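Local coordinates for putative flagellar hook-associated protein (Vibrio parahaemolyticus, PDB 3PWX), which probably serves as a structural component of the bacterial flagellum, at the junction where hook and filament meet, at residues D56-G61 with N156-L161; E17-A22 with S212-F217; T103-A108 with D124-T129; L146-G151 with M187-G192; S138-Q143 with G198-N203. All blocks are in the same frame, centred on the assembly; numbering follows the deposited sequence.

Contact 1: D56-G61 with N156-L161; sequences DIVLWG and NQIDAL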
# COMPACT_ATOMS: atom_id res chain seq x y z
N ASP A 56 -19.54 29.03 13.49
CA ASP A 56 -20.06 30.36 13.30
C ASP A 56 -21.16 30.70 14.32
O ASP A 56 -21.32 31.87 14.74
CB ASP A 56 -20.63 30.46 11.90
CG ASP A 56 -19.57 30.58 10.83
OD1 ASP A 56 -18.35 30.77 11.11
OD2 ASP A 56 -19.97 30.45 9.66
N ILE A 57 -21.92 29.66 14.69
CA ILE A 57 -22.99 29.75 15.67
C ILE A 57 -22.45 29.92 17.08
O ILE A 57 -22.90 30.80 17.84
CB ILE A 57 -23.91 28.50 15.62
CG1 ILE A 57 -24.78 28.52 14.36
CG2 ILE A 57 -24.74 28.40 16.89
CD1 ILE A 57 -25.32 27.14 13.99
N VAL A 58 -21.50 29.06 17.45
CA VAL A 58 -20.75 29.25 18.67
C VAL A 58 -20.12 30.65 18.72
O VAL A 58 -20.28 31.36 19.72
CB VAL A 58 -19.71 28.17 18.83
CG1 VAL A 58 -18.82 28.45 20.03
CG2 VAL A 58 -20.40 26.83 18.96
N LEU A 59 -19.45 31.06 17.63
CA LEU A 59 -18.87 32.40 17.54
C LEU A 59 -19.88 33.55 17.82
O LEU A 59 -19.58 34.43 18.64
CB LEU A 59 -18.10 32.61 16.23
CG LEU A 59 -16.76 31.86 16.04
CD1 LEU A 59 -16.25 32.09 14.65
CD2 LEU A 59 -15.67 32.19 17.06
N TRP A 60 -21.07 33.54 17.20
CA TRP A 60 -22.06 34.56 17.51
C TRP A 60 -22.62 34.37 18.91
O TRP A 60 -22.47 35.25 19.76
CB TRP A 60 -23.21 34.69 16.50
CG TRP A 60 -23.87 36.07 16.67
CD1 TRP A 60 -24.48 36.55 17.81
CD2 TRP A 60 -23.92 37.14 15.71
NE1 TRP A 60 -24.92 37.83 17.61
CE2 TRP A 60 -24.60 38.23 16.33
CE3 TRP A 60 -23.48 37.29 14.38
CZ2 TRP A 60 -24.84 39.46 15.68
CZ3 TRP A 60 -23.72 38.51 13.72
CH2 TRP A 60 -24.40 39.58 14.38
N GLY A 61 -23.23 33.22 19.13
CA GLY A 61 -23.82 32.81 20.42
C GLY A 61 -23.04 32.94 21.73
O GLY A 61 -23.65 33.00 22.80
N ASN A 156 -19.51 15.25 21.61
CA ASN A 156 -19.75 15.37 23.03
C ASN A 156 -19.53 16.80 23.52
O ASN A 156 -20.28 17.28 24.35
CB ASN A 156 -18.93 14.34 23.79
CG ASN A 156 -19.48 12.93 23.56
OD1 ASN A 156 -20.69 12.80 23.35
ND2 ASN A 156 -18.62 11.89 23.54
N GLN A 157 -18.55 17.50 22.95
CA GLN A 157 -18.22 18.79 23.43
C GLN A 157 -19.32 19.75 23.01
O GLN A 157 -19.64 20.69 23.74
CB GLN A 157 -16.88 19.23 22.88
CG GLN A 157 -16.49 20.69 23.24
CD GLN A 157 -16.38 20.86 24.73
OE1 GLN A 157 -15.76 20.04 25.40
NE2 GLN A 157 -16.98 21.92 25.26
N ILE A 158 -19.92 19.49 21.84
CA ILE A 158 -20.95 20.38 21.33
C ILE A 158 -22.19 20.26 22.26
O ILE A 158 -22.90 21.25 22.48
CB ILE A 158 -21.27 20.20 19.80
CG1 ILE A 158 -22.06 21.39 19.24
CG2 ILE A 158 -22.13 18.98 19.57
CD1 ILE A 158 -21.48 22.89 19.57
N ASP A 159 -22.40 19.04 22.79
CA ASP A 159 -23.52 18.78 23.73
C ASP A 159 -23.30 19.44 25.08
O ASP A 159 -24.24 19.98 25.65
CB ASP A 159 -23.83 17.26 23.87
CG ASP A 159 -24.80 16.75 22.77
OD1 ASP A 159 -25.33 17.58 21.98
OD2 ASP A 159 -25.05 15.54 22.69
N ALA A 160 -22.06 19.42 25.58
CA ALA A 160 -21.69 20.23 26.76
C ALA A 160 -21.94 21.77 26.55
O ALA A 160 -22.25 22.52 27.50
CB ALA A 160 -20.26 19.96 27.19
N LEU A 161 -21.79 22.22 25.31
CA LEU A 161 -22.02 23.60 25.01
C LEU A 161 -23.53 23.88 24.97
O LEU A 161 -23.96 24.84 25.55
CB LEU A 161 -21.30 24.04 23.72
CG LEU A 161 -21.67 25.53 23.48
CD1 LEU A 161 -20.92 26.45 24.44
CD2 LEU A 161 -21.50 25.96 22.06

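Contact 2: E17-A22 with S212-F217; sequences ERENSA and SENKLF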
# COMPACT_ATOMS: atom_id res chain seq x y z
N GLU A 17 -0.97 -11.66 -24.06
CA GLU A 17 -2.37 -11.52 -23.72
C GLU A 17 -2.58 -11.52 -22.21
O GLU A 17 -3.33 -10.65 -21.67
CB GLU A 17 -3.23 -12.59 -24.36
CG GLU A 17 -3.94 -12.20 -25.65
CD GLU A 17 -4.53 -13.42 -26.44
OE1 GLU A 17 -4.72 -14.54 -25.87
OE2 GLU A 17 -4.76 -13.26 -27.67
N ARG A 18 -1.96 -12.50 -21.54
CA ARG A 18 -2.02 -12.65 -20.09
C ARG A 18 -1.40 -11.46 -19.34
O ARG A 18 -1.89 -11.09 -18.28
CB ARG A 18 -1.34 -13.92 -19.65
CG ARG A 18 -1.05 -14.01 -18.18
CD ARG A 18 -0.34 -15.33 -17.86
NE ARG A 18 -0.51 -15.78 -16.48
CZ ARG A 18 -0.39 -17.05 -16.07
NH1 ARG A 18 -0.15 -18.03 -16.93
NH2 ARG A 18 -0.56 -17.36 -14.80
N GLU A 19 -0.33 -10.87 -19.89
CA GLU A 19 0.26 -9.68 -19.30
C GLU A 19 -0.63 -8.47 -19.55
O GLU A 19 -0.82 -7.63 -18.67
CB GLU A 19 1.69 -9.43 -19.81
CG GLU A 19 2.41 -8.23 -19.13
CD GLU A 19 3.84 -7.96 -19.66
OE1 GLU A 19 4.43 -8.83 -20.39
OE2 GLU A 19 4.39 -6.87 -19.33
N ASN A 20 -1.21 -8.40 -20.74
CA ASN A 20 -2.19 -7.37 -21.05
C ASN A 20 -3.41 -7.42 -20.14
O ASN A 20 -3.86 -6.40 -19.63
CB ASN A 20 -2.57 -7.46 -22.52
CG ASN A 20 -2.82 -6.13 -23.14
OD1 ASN A 20 -3.44 -5.25 -22.53
ND2 ASN A 20 -2.35 -5.96 -24.36
N SER A 21 -3.92 -8.61 -19.89
CA SER A 21 -5.04 -8.81 -18.98
C SER A 21 -4.73 -8.46 -17.51
O SER A 21 -5.62 -7.96 -16.79
CB SER A 21 -5.56 -10.24 -19.06
OG SER A 21 -6.18 -10.62 -17.84
N ALA A 22 -3.50 -8.69 -17.07
CA ALA A 22 -3.10 -8.30 -15.72
C ALA A 22 -3.16 -6.76 -15.55
O ALA A 22 -3.88 -6.26 -14.69
CB ALA A 22 -1.71 -8.85 -15.38
N SER A 212 -0.26 2.43 -18.33
CA SER A 212 -0.65 2.84 -19.67
C SER A 212 0.49 2.72 -20.68
O SER A 212 0.30 2.11 -21.73
CB SER A 212 -1.23 4.27 -19.66
OG SER A 212 -2.60 4.24 -19.32
N GLU A 213 1.67 3.27 -20.35
CA GLU A 213 2.90 3.04 -21.13
C GLU A 213 3.09 1.54 -21.36
O GLU A 213 3.19 1.08 -22.49
CB GLU A 213 4.14 3.54 -20.39
CG GLU A 213 4.02 4.92 -19.77
CD GLU A 213 5.32 5.72 -19.84
OE1 GLU A 213 5.23 6.96 -19.78
OE2 GLU A 213 6.42 5.13 -19.98
N ASN A 214 3.16 0.80 -20.27
CA ASN A 214 3.34 -0.64 -20.32
C ASN A 214 2.44 -1.31 -21.32
O ASN A 214 2.91 -2.12 -22.10
CB ASN A 214 3.07 -1.22 -18.96
CG ASN A 214 4.27 -1.86 -18.38
OD1 ASN A 214 4.99 -1.24 -17.60
ND2 ASN A 214 4.51 -3.11 -18.75
N LYS A 215 1.15 -0.98 -21.27
CA LYS A 215 0.17 -1.46 -22.25
C LYS A 215 0.50 -1.04 -23.69
O LYS A 215 0.18 -1.76 -24.63
CB LYS A 215 -1.25 -1.01 -21.90
CG LYS A 215 -2.30 -2.04 -22.25
CD LYS A 215 -3.73 -1.60 -21.99
CE LYS A 215 -4.20 -0.53 -22.96
NZ LYS A 215 -3.90 -0.77 -24.41
N LEU A 216 1.12 0.12 -23.88
CA LEU A 216 1.62 0.45 -25.21
C LEU A 216 2.59 -0.57 -25.74
O LEU A 216 2.38 -1.13 -26.82
CB LEU A 216 2.30 1.81 -25.26
CG LEU A 216 1.57 2.81 -26.11
CD1 LEU A 216 2.16 4.20 -25.86
CD2 LEU A 216 1.60 2.41 -27.59
N PHE A 217 3.66 -0.79 -24.98
CA PHE A 217 4.77 -1.61 -25.43
C PHE A 217 4.17 -2.92 -25.74
O PHE A 217 4.42 -3.43 -26.81
CB PHE A 217 5.89 -1.75 -24.40
CG PHE A 217 6.46 -0.44 -23.93
CD1 PHE A 217 7.08 0.45 -24.84
CD2 PHE A 217 6.35 -0.05 -22.58
CE1 PHE A 217 7.57 1.68 -24.40
CE2 PHE A 217 6.87 1.18 -22.14
CZ PHE A 217 7.47 2.04 -23.06

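Contact 3: T103-A108 with D124-T129; sequences TKTDTA and DVRVVT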
# COMPACT_ATOMS: atom_id res chain seq x y z
N THR A 103 -12.25 -1.91 9.98
CA THR A 103 -12.61 -3.25 9.46
C THR A 103 -13.94 -3.79 9.98
O THR A 103 -14.32 -4.90 9.64
CB THR A 103 -11.58 -4.30 9.75
OG1 THR A 103 -11.19 -4.18 11.12
CG2 THR A 103 -10.40 -4.15 8.80
N LYS A 104 -14.62 -3.03 10.81
CA LYS A 104 -15.94 -3.46 11.33
C LYS A 104 -17.05 -2.94 10.38
O LYS A 104 -17.84 -2.04 10.76
CB LYS A 104 -16.16 -2.90 12.74
CG LYS A 104 -15.18 -3.25 13.83
CD LYS A 104 -15.78 -2.70 15.12
CE LYS A 104 -15.00 -3.02 16.38
NZ LYS A 104 -15.87 -2.67 17.57
N THR A 105 -17.10 -3.49 9.16
CA THR A 105 -17.82 -2.93 8.00
C THR A 105 -19.34 -2.97 8.12
O THR A 105 -20.03 -2.20 7.43
CB THR A 105 -17.43 -3.65 6.69
OG1 THR A 105 -17.40 -5.06 6.93
CG2 THR A 105 -15.97 -3.23 6.14
N ASP A 106 -19.88 -3.84 8.98
CA ASP A 106 -21.33 -3.85 9.26
C ASP A 106 -21.72 -3.11 10.55
O ASP A 106 -22.85 -3.11 10.99
CB ASP A 106 -21.85 -5.28 9.27
CG ASP A 106 -21.60 -5.96 7.96
OD1 ASP A 106 -22.22 -5.57 6.95
OD2 ASP A 106 -20.76 -6.89 7.92
N THR A 107 -20.77 -2.46 11.17
CA THR A 107 -21.11 -1.75 12.35
C THR A 107 -20.94 -0.23 12.13
O THR A 107 -19.93 0.21 11.59
CB THR A 107 -20.45 -2.39 13.62
OG1 THR A 107 -19.74 -1.40 14.35
CG2 THR A 107 -19.47 -3.46 13.27
N ALA A 108 -22.00 0.53 12.49
CA ALA A 108 -22.00 2.00 12.44
C ALA A 108 -20.78 2.54 13.13
O ALA A 108 -20.41 2.05 14.17
CB ALA A 108 -23.21 2.50 13.13
N ASP A 124 -8.51 0.29 11.60
CA ASP A 124 -7.83 -0.58 10.67
C ASP A 124 -7.84 -0.05 9.25
O ASP A 124 -8.83 0.55 8.79
CB ASP A 124 -8.53 -1.93 10.68
CG ASP A 124 -8.16 -2.77 11.88
OD1 ASP A 124 -7.53 -2.20 12.81
OD2 ASP A 124 -8.51 -3.98 11.90
N VAL A 125 -6.80 -0.34 8.50
CA VAL A 125 -6.77 0.08 7.12
C VAL A 125 -7.13 -1.11 6.26
O VAL A 125 -6.80 -2.20 6.62
CB VAL A 125 -5.36 0.66 6.69
CG1 VAL A 125 -5.09 1.94 7.52
CG2 VAL A 125 -4.29 -0.34 6.94
N ARG A 126 -7.89 -0.89 5.21
CA ARG A 126 -7.99 -1.84 4.14
C ARG A 126 -7.06 -1.35 3.04
O ARG A 126 -6.75 -0.10 2.91
CB ARG A 126 -9.39 -1.86 3.55
CG ARG A 126 -10.43 -2.66 4.32
CD ARG A 126 -11.28 -1.79 5.19
NE ARG A 126 -12.65 -1.59 4.72
CZ ARG A 126 -13.18 -0.39 4.51
NH1 ARG A 126 -14.46 -0.25 4.13
NH2 ARG A 126 -12.43 0.69 4.69
N VAL A 127 -6.64 -2.31 2.23
CA VAL A 127 -5.74 -2.09 1.11
C VAL A 127 -6.33 -2.66 -0.18
O VAL A 127 -7.14 -3.62 -0.19
CB VAL A 127 -4.38 -2.82 1.32
CG1 VAL A 127 -3.78 -2.45 2.68
CG2 VAL A 127 -4.53 -4.30 1.18
N VAL A 128 -5.85 -2.08 -1.26
CA VAL A 128 -6.12 -2.50 -2.62
C VAL A 128 -4.79 -2.61 -3.35
O VAL A 128 -3.91 -1.69 -3.26
CB VAL A 128 -7.04 -1.42 -3.28
CG1 VAL A 128 -6.88 -1.35 -4.80
CG2 VAL A 128 -8.45 -1.72 -2.92
N THR A 129 -4.66 -3.70 -4.11
CA THR A 129 -3.47 -3.99 -4.93
C THR A 129 -3.58 -3.22 -6.25
O THR A 129 -4.59 -3.33 -6.95
CB THR A 129 -3.38 -5.45 -5.23
OG1 THR A 129 -3.16 -6.11 -3.99
CG2 THR A 129 -2.20 -5.78 -6.17

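Contact 4: L146-G151 with M187-G192; sequences LDIGGG and MANVLG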
# COMPACT_ATOMS: atom_id res chain seq x y z
N LEU A 146 -11.85 11.61 14.46
CA LEU A 146 -12.54 12.18 15.61
C LEU A 146 -11.64 12.25 16.86
O LEU A 146 -11.96 12.97 17.83
CB LEU A 146 -13.81 11.38 15.90
CG LEU A 146 -14.95 11.67 14.91
CD1 LEU A 146 -16.29 10.99 15.29
CD2 LEU A 146 -15.25 13.20 14.78
N ASP A 147 -10.51 11.56 16.83
CA ASP A 147 -9.60 11.61 17.96
C ASP A 147 -8.88 12.97 18.03
O ASP A 147 -8.00 13.29 17.23
CB ASP A 147 -8.60 10.43 17.90
CG ASP A 147 -7.38 10.61 18.80
OD1 ASP A 147 -6.89 11.74 18.97
OD2 ASP A 147 -6.85 9.61 19.31
N ILE A 148 -9.29 13.76 19.02
CA ILE A 148 -8.61 15.01 19.33
C ILE A 148 -7.90 14.90 20.68
O ILE A 148 -7.58 15.91 21.30
CB ILE A 148 -9.57 16.23 19.26
CG1 ILE A 148 -10.92 15.89 19.92
CG2 ILE A 148 -9.83 16.59 17.84
CD1 ILE A 148 -11.78 17.09 20.29
N GLY A 149 -7.64 13.67 21.10
CA GLY A 149 -7.10 13.39 22.42
C GLY A 149 -8.27 13.15 23.35
O GLY A 149 -9.43 13.14 22.90
N GLY A 150 -7.99 12.97 24.65
CA GLY A 150 -9.03 12.79 25.66
C GLY A 150 -9.77 11.49 25.43
O GLY A 150 -10.14 10.78 26.37
N GLY A 151 -9.92 11.15 24.14
CA GLY A 151 -10.93 10.24 23.62
C GLY A 151 -12.20 11.02 23.31
O GLY A 151 -13.11 10.46 22.68
N MSE A 187 -11.52 19.99 12.69
CA MSE A 187 -11.38 20.54 11.36
C MSE A 187 -9.99 20.27 10.77
O MSE A 187 -9.88 19.83 9.61
CB MSE A 187 -11.69 22.03 11.38
CG MSE A 187 -11.49 22.66 10.02
SE MSE A 187 -12.97 22.31 8.79
CE MSE A 187 -14.21 23.71 9.59
N ALA A 188 -8.95 20.51 11.55
CA ALA A 188 -7.58 20.13 11.15
C ALA A 188 -7.46 18.63 10.73
O ALA A 188 -6.79 18.24 9.73
CB ALA A 188 -6.61 20.46 12.26
N ASN A 189 -8.13 17.79 11.50
CA ASN A 189 -8.05 16.36 11.19
C ASN A 189 -8.82 16.07 9.89
O ASN A 189 -8.34 15.33 9.02
CB ASN A 189 -8.63 15.54 12.35
CG ASN A 189 -7.70 15.45 13.55
OD1 ASN A 189 -6.58 15.88 13.50
ND2 ASN A 189 -8.18 14.88 14.63
N VAL A 190 -10.02 16.63 9.76
CA VAL A 190 -10.84 16.40 8.57
C VAL A 190 -10.12 16.88 7.33
O VAL A 190 -10.08 16.18 6.32
CB VAL A 190 -12.26 17.07 8.68
CG1 VAL A 190 -12.93 17.19 7.31
CG2 VAL A 190 -13.12 16.24 9.55
N LEU A 191 -9.47 18.03 7.44
CA LEU A 191 -8.77 18.64 6.32
C LEU A 191 -7.49 17.89 6.03
O LEU A 191 -7.09 17.77 4.88
CB LEU A 191 -8.46 20.14 6.59
CG LEU A 191 -9.62 21.18 6.52
CD1 LEU A 191 -9.10 22.60 6.70
CD2 LEU A 191 -10.44 21.08 5.20
N GLY A 192 -6.85 17.38 7.07
CA GLY A 192 -5.62 16.59 6.89
C GLY A 192 -5.92 15.29 6.15
O GLY A 192 -5.16 14.87 5.27

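Contact 5: S138-Q143 with G198-N203; sequences SNMTAQ and GGRHNN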
# COMPACT_ATOMS: atom_id res chain seq x y z
N SER A 138 -6.95 2.33 1.29
CA SER A 138 -8.17 2.76 0.61
C SER A 138 -9.23 3.27 1.54
O SER A 138 -10.27 3.80 1.07
CB SER A 138 -8.71 1.58 -0.22
OG SER A 138 -9.11 0.51 0.64
N ASN A 139 -9.00 3.21 2.85
CA ASN A 139 -9.99 3.82 3.74
C ASN A 139 -9.54 4.98 4.65
O ASN A 139 -8.34 5.16 4.85
CB ASN A 139 -10.68 2.75 4.56
CG ASN A 139 -9.76 2.07 5.56
OD1 ASN A 139 -8.59 1.74 5.29
ND2 ASN A 139 -10.31 1.84 6.76
N MSE A 140 -10.50 5.79 5.13
CA MSE A 140 -10.23 6.69 6.26
C MSE A 140 -11.08 6.18 7.43
O MSE A 140 -12.01 5.42 7.21
CB MSE A 140 -10.57 8.15 5.96
CG MSE A 140 -9.69 8.85 4.94
SE MSE A 140 -7.75 8.77 5.32
CE MSE A 140 -7.71 9.77 7.00
N THR A 141 -10.71 6.51 8.66
CA THR A 141 -11.54 6.11 9.77
C THR A 141 -12.07 7.24 10.64
O THR A 141 -11.34 8.16 10.99
CB THR A 141 -10.93 5.00 10.66
OG1 THR A 141 -9.90 5.54 11.51
CG2 THR A 141 -10.47 3.88 9.80
N ALA A 142 -13.33 7.10 11.03
CA ALA A 142 -13.92 8.02 12.02
C ALA A 142 -13.06 7.97 13.28
O ALA A 142 -12.77 8.96 13.89
CB ALA A 142 -15.34 7.62 12.32
N GLN A 143 -12.60 6.79 13.65
CA GLN A 143 -11.87 6.74 14.89
C GLN A 143 -10.57 7.51 14.90
O GLN A 143 -10.22 8.06 15.91
CB GLN A 143 -11.62 5.32 15.34
CG GLN A 143 -10.83 5.29 16.57
CD GLN A 143 -11.16 4.09 17.31
OE1 GLN A 143 -12.20 4.05 18.01
NE2 GLN A 143 -10.32 3.04 17.15
N GLY A 198 -6.13 13.35 -1.39
CA GLY A 198 -5.59 13.92 -2.64
C GLY A 198 -4.22 13.39 -3.01
O GLY A 198 -3.97 13.18 -4.14
N GLY A 199 -3.32 13.19 -2.05
CA GLY A 199 -2.04 12.53 -2.27
C GLY A 199 -2.22 11.09 -2.74
O GLY A 199 -1.48 10.62 -3.62
N ARG A 200 -3.19 10.36 -2.18
CA ARG A 200 -3.51 9.03 -2.73
C ARG A 200 -3.89 9.07 -4.21
O ARG A 200 -3.26 8.42 -5.03
CB ARG A 200 -4.55 8.32 -1.88
CG ARG A 200 -3.88 7.68 -0.63
CD ARG A 200 -4.96 7.05 0.26
NE ARG A 200 -4.51 6.88 1.63
CZ ARG A 200 -5.31 6.48 2.60
NH1 ARG A 200 -6.59 6.21 2.35
NH2 ARG A 200 -4.83 6.35 3.84
N HIS A 201 -4.88 9.89 -4.55
CA HIS A 201 -5.19 10.17 -5.98
C HIS A 201 -3.99 10.37 -6.90
O HIS A 201 -3.97 9.81 -7.99
CB HIS A 201 -6.07 11.39 -6.12
CG HIS A 201 -7.52 11.11 -5.88
ND1 HIS A 201 -8.20 10.10 -6.53
CD2 HIS A 201 -8.43 11.75 -5.09
CE1 HIS A 201 -9.46 10.11 -6.13
NE2 HIS A 201 -9.63 11.11 -5.27
N ASN A 202 -3.05 11.23 -6.49
CA ASN A 202 -1.85 11.46 -7.27
C ASN A 202 -0.94 10.23 -7.44
O ASN A 202 -0.40 9.98 -8.51
CB ASN A 202 -1.09 12.67 -6.71
CG ASN A 202 -1.89 13.95 -6.89
OD1 ASN A 202 -2.77 14.02 -7.76
ND2 ASN A 202 -1.62 14.96 -6.05
N ASN A 203 -0.77 9.48 -6.38
CA ASN A 203 0.09 8.36 -6.45
C ASN A 203 -0.55 7.26 -7.34
O ASN A 203 0.14 6.65 -8.20
CB ASN A 203 0.46 7.94 -5.04
CG ASN A 203 1.68 8.71 -4.52
OD1 ASN A 203 2.60 9.04 -5.31
ND2 ASN A 203 1.74 8.93 -3.23

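Contact 1: D56-G61 with N156-L161
Leu161 swings CG opposite its backbone N (chi1 178°), and CD2 extends the chain toward Val58 on the facing helix. The valine rotamer, chi1 174°, sets CG2 beside the backbone N, and this methyl receives the leucine. The gap from Val58 CG2 to Leu161 CD2 is 3.4 Å, a tight fit for two methyl groups. CG1 of Val58 lies farther back, 4.2 Å from the same Leu161 CD2, so the leucine methyl leans against the valine fork from the CG2 side. One turn earlier on helix 154-166, Ile158 starts off to one side of the facing helix, but its delta methyl bends back, and Ile158 CD1 lies 4.1 Å from Val58 CG2. A single valine methyl thus meets the ends of two longer side chains three residues apart. The choice of residues follows from this: beta-branched Val58 is short and stiff, whereas isoleucine and leucine supply the length to bridge backbones whose nearest CA atoms, Val58 and Leu161, are 8.6 Å apart. No hydrogen bond crosses, which suits three buried apolar groups. Leu180 of helix 172-223 touches Val58, and Leu78 of helix 71-89 touches Ile158, so four helices share this interior. Such close packing of aliphatic side chains from several helices is characteristic of an alpha-helical bundle core, here within the helical domain of a flagellin-family protein.

Contact 2: E17-A22 with S212-F217
Two helical segments run in opposite senses here, one from helix 7-61 and one from helix 172-223, and come closest at Asn20 and Lys215, whose CA atoms are 6.5 Å apart. The side chains of this pair cross obliquely. The carbonyl oxygen of the Asn20 amide lies against the aliphatic part of Lys215, with Asn20 OD1 3.4 Å from Lys215 CG and 3.7 Å from Lys215 CD. This is van der Waals contact with methylene groups, and the lysine ammonium takes no part in it. Torsions chi3 (71°) and chi4 (47°) bend the lysine along its own helix, where NZ forms a salt bridge with Asp219, one turn on. The same carboxylate accepts a hydrogen bond from Asn20 ND2, so Asp219 ties both partners together from just beyond the segment. Beside this pair, the extended Glu19 crosses Asn214 at about a right angle. Glu19 OE2 and Asn214 ND2 are 3.8 Å apart, too far for a hydrogen bond, and the two flat groups are turned 56° from each other. Long or polar residues suit this surface, because their stems can pack while their polar ends find partners or face solvent. Residues 17-22 fall in a predicted coiled coil, and close antiparallel pairing of the first and last long helices is consistent with the helical core of flagellin relatives.

Contact 3: T103-A108 with D124-T129
This is a polar contact at the protein surface, between a loop that follows helix 71-89 and the chain leading into strand 127-131. Its central feature is a hydrogen bond from Thr103 OG1 to Asp124 OD2, 2.8 Å long. The hydroxyl meets the carboxylate oxygen from above, 44° out of the carboxylate plane. Thr103 holds OG1 between its backbone N and carbonyl carbon (chi1 46°), which leaves CG2 to lie along the aspartate stem, with Thr103 CG2 3.5 Å from Asp124 CB. Threonine suits the place because one branch bonds while the other packs. The hydroxyl also hydrogen-bonds Asn122 ND2, so OG1 is gripped from two residues of the facing chain. Beyond Thr103 the backbone folds sharply: an inverse gamma turn centred on Lys104 overlaps a type I beta turn from Lys104 to Thr107, closed by Thr107 N to Lys104 O at 3.0 Å. The other segment enters an antiparallel beta hairpin with strand 134-137. Within the turn, the methyl of Thr105 approaches the Arg126 guanidinium obliquely, Thr105 CG2 lying 3.9 Å from Arg126 NH1. Bends at chi2 and chi3 steer the flexible arginine stem out toward the turn. The Thr105 side chain also lies about 4 Å from that of His97, seen to bind magnesium in this protein though not in this chain, and about 5 Å from a magnesium ion.

Contact 4: L146-G151 with M187-G192
The amide of Asn189 on helix 172-223 reaches the backbone of the loop 146-151: Asn189 ND2 donates to Asp147 O at 3.1 Å, but with an N-H...O angle of only 125°, so the bond is weak. CG of Asn189 lies opposite the carbonyl carbon (chi1 -76°), which sends the amide out toward the loop. The stronger partner of its nitrogen is the carbonyl oxygen of Ile145, two residues before Asp147, and ND2 therefore serves two backbone carbonyls. Beside it Ile148 crosses the asparagine at about a right angle, with Ile148 CG2 4.0 Å from Asn189 ND2. The rest of the isoleucine turns elsewhere and packs on Ala182, Asp185 and Thr186 of the same long helix. In the next shell lies an Asx turn: Asp147 OD1 accepts from Gly149 N at 3.0 Å, the N-H coming from above the carboxylate plane, 54° out of it. This fixes the bend of the chain just after the carbonyl that Asn189 meets. Glycine suits position 149, since at its backbone angles a beta carbon would be jammed against the preceding carbonyl. Farther out, Val190 packs on Val47 and Ser48 of helix 7-61. The chemistry is that of a short, neutral amide donor satisfying backbone oxygens of the chain entering the loop: it holds the loop through two carbonyls without charge, one of the bonds being weak and poorly aligned.

Contact 5: S138-Q143 with G198-N203
Arg200 spans from the long helix 172-223 to the chain that leaves the beta hairpin 127-137 and leads into the short helix 142-145. Of the residues here it has the largest area buried by the contact, followed by Met140 and Ser138. Its chain is extended from CG to NE, long enough to cross between backbones whose nearest CA atoms, Ser138 CA and Arg200 CA, are 8.5 Å apart. At the far end Arg200 NH1 donates to Asn139 O at 3.2 Å, almost straight at 174°. The acceptor lies in the guanidinium plane, although the donor stands 57° above the carbonyl plane. The other terminal nitrogen, NH2, forms a salt bridge with Glu196 one turn back, which probably offsets the buried charge and holds the flat group in place. Arginine suits the site because it offers several planar N-H groups on one long arm. Met140, present as selenomethionine, bends at chi2 and chi3 and brings its selenium obliquely to the guanidinium, and it also packs on Ala193 and Ile197. Asn139 turns its own side chain away, where the amide bonds Arg126 N and Asp124 O and fixes the backbone whose carbonyl Arg200 uses. Ser138 offers mainly backbone, its carbonyl carbon 4.0 Å from Arg200 NH1, while Met140 SE lies 4.1 Å from both Arg200 NH1 and NH2.

The five contacts string out along an elongated helical molecule. Contacts 1 and 2 lie on opposite sides of the chain's centre, about 56 Å apart between centres, and both use helix 7-61. Contacts 2, 4 and 5 all draw on helix 172-223, so the first and last long helices form the frame to which the rest is fastened. Along the chain, contact 2 encloses all the others, contact 3 closes before 4 and 5 open, and contact 1 interleaves with both 4 and 5. Contacts 3 and 5, about 13 Å apart between centres, touch directly through segments 124-129 and 138-143, joining the start of the beta hairpin to the chain that leaves it. The connecting region is thus tied back to the helices at several levels.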